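Long-range contact in type II restriction enzyme AgeI (Thalassobius gelatinovorus, PDB 5DWA), which recognizes the double-stranded DNA sequence 5'-ACCGGT-3' and cleaves it after the A, leaving fragments with terminal 5'-phosphates: residues A61-L66 with Y240-S245. Numbering follows the deposited sequence.
Sequences ANPSDL and YNLRTS
Asn62 OD1 is gripped from both faces of its amide plane. Across the contact, Leu242 N donates to Asn62 OD1 at 3.2 Å. From the opposite face Ser64 N donates to Asn62 OD1 at 3.0 Å, which makes Asn62 the N-cap of helix 63-78, so one side-chain amide oxygen caps the helix start and also holds a distant loop. With CG anti to the backbone N (chi1 -175°), the amide swings in between the helix start and the loop, and its other end, ND2, donates almost straight to Asn241 OD1 at 2.9 Å. That acceptor is shared in the same manner: Arg243 N approaches from its other face, forming an Asx turn within the type I turn 241-244. The two amide planes stand 60° apart. A leucine in place of Asn62 would probably leave the helix start uncapped and Leu242 N without its acceptor, while Asn241 OD1 would lose one of its two donors. Beside this pair, Arg243 grips Asp65 in an end-on, two-nitrogen salt bridge. Its NH1 lies 3.0 Å from Asp65 OD1, which also accepts from Asn211. Its NH2 lies 2.8 Å from Asp65 OD2, and both oxygens are met on the syn side. Apolar contact flanks the polar centre where Pro63 CD packs on Leu242 CG at 3.8 Å. Ser64 OG has its partners in Leu197 and Asn211. The contact thus ties the start of helix 63-78, which lies against helix 43-57 through Pro63 and Phe51, to the loop between strands 236-239 and 257-259 in the mixed sheet of the PD-(D/E)XK nuclease fold.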
# COMPACT_ATOMS: atom_id res chain seq x y z
N ALA A 61 10.83 -18.37 21.05
CA ALA A 61 10.69 -18.38 19.61
C ALA A 61 10.71 -16.95 19.09
O ALA A 61 10.42 -16.01 19.84
CB ALA A 61 9.42 -19.09 19.20
N ASN A 62 11.05 -16.80 17.82
CA ASN A 62 10.99 -15.50 17.17
C ASN A 62 9.52 -15.12 16.97
O ASN A 62 8.80 -15.79 16.22
CB ASN A 62 11.76 -15.55 15.84
CG ASN A 62 11.85 -14.19 15.16
OD1 ASN A 62 11.05 -13.29 15.43
ND2 ASN A 62 12.83 -14.04 14.27
N PRO A 63 9.07 -14.05 17.63
CA PRO A 63 7.65 -13.68 17.54
C PRO A 63 7.23 -13.45 16.09
O PRO A 63 6.15 -13.87 15.67
CB PRO A 63 7.57 -12.38 18.35
CG PRO A 63 8.72 -12.47 19.32
CD PRO A 63 9.81 -13.17 18.55
N SER A 64 8.10 -12.82 15.32
CA SER A 64 7.80 -12.56 13.92
C SER A 64 7.61 -13.87 13.15
O SER A 64 6.76 -13.94 12.26
CB SER A 64 8.91 -11.72 13.30
OG SER A 64 8.55 -11.28 12.00
N ASP A 65 8.39 -14.89 13.50
CA ASP A 65 8.24 -16.21 12.87
C ASP A 65 6.94 -16.89 13.30
O ASP A 65 6.31 -17.58 12.50
CB ASP A 65 9.43 -17.11 13.21
CG ASP A 65 10.66 -16.80 12.38
OD1 ASP A 65 10.71 -15.73 11.74
OD2 ASP A 65 11.59 -17.62 12.37
N LEU A 66 6.52 -16.68 14.55
CA LEU A 66 5.25 -17.25 14.98
C LEU A 66 4.11 -16.63 14.20
O LEU A 66 3.15 -17.29 13.83
CB LEU A 66 5.03 -17.06 16.48
CG LEU A 66 5.95 -17.84 17.41
CD1 LEU A 66 5.69 -17.44 18.85
CD2 LEU A 66 5.72 -19.34 17.22
N TYR A 240 9.87 -6.84 16.75
CA TYR A 240 9.73 -8.12 17.44
C TYR A 240 10.15 -9.26 16.54
O TYR A 240 9.76 -10.41 16.73
CB TYR A 240 8.29 -8.29 17.95
CG TYR A 240 7.91 -7.16 18.87
CD1 TYR A 240 7.20 -6.06 18.40
CD2 TYR A 240 8.34 -7.15 20.19
CE1 TYR A 240 6.88 -5.00 19.25
CE2 TYR A 240 8.03 -6.10 21.04
CZ TYR A 240 7.29 -5.03 20.56
OH TYR A 240 6.99 -3.97 21.40
N ASN A 241 10.95 -8.92 15.54
CA ASN A 241 11.67 -9.93 14.79
C ASN A 241 13.05 -10.05 15.40
O ASN A 241 13.84 -9.11 15.31
CB ASN A 241 11.77 -9.54 13.31
CG ASN A 241 12.33 -10.66 12.44
OD1 ASN A 241 13.09 -11.51 12.92
ND2 ASN A 241 11.96 -10.67 11.17
N LEU A 242 13.35 -11.19 16.03
CA LEU A 242 14.65 -11.36 16.68
C LEU A 242 15.83 -11.23 15.70
O LEU A 242 16.96 -11.05 16.13
CB LEU A 242 14.71 -12.71 17.39
CG LEU A 242 13.65 -12.92 18.47
CD1 LEU A 242 13.86 -14.27 19.18
CD2 LEU A 242 13.65 -11.76 19.46
N ARG A 243 15.57 -11.33 14.39
CA ARG A 243 16.61 -11.15 13.38
C ARG A 243 16.88 -9.70 12.99
O ARG A 243 17.88 -9.41 12.32
CB ARG A 243 16.27 -11.94 12.11
CG ARG A 243 16.27 -13.43 12.33
CD ARG A 243 16.21 -14.18 11.02
NE ARG A 243 15.84 -15.56 11.28
CZ ARG A 243 14.59 -15.95 11.52
NH1 ARG A 243 13.59 -15.07 11.52
NH2 ARG A 243 14.32 -17.22 11.78
N THR A 244 16.00 -8.79 13.39
CA THR A 244 16.23 -7.37 13.14
C THR A 244 17.51 -6.94 13.83
O THR A 244 17.72 -7.27 15.00
CB THR A 244 15.05 -6.50 13.65
OG1 THR A 244 13.83 -6.93 13.04
CG2 THR A 244 15.30 -5.03 13.34
N SER A 245 18.37 -6.22 13.11
CA SER A 245 19.57 -5.69 13.73
C SER A 245 19.24 -4.41 14.48
O SER A 245 18.68 -3.48 13.90
CB SER A 245 20.65 -5.42 12.68
OG SER A 245 21.06 -6.62 12.07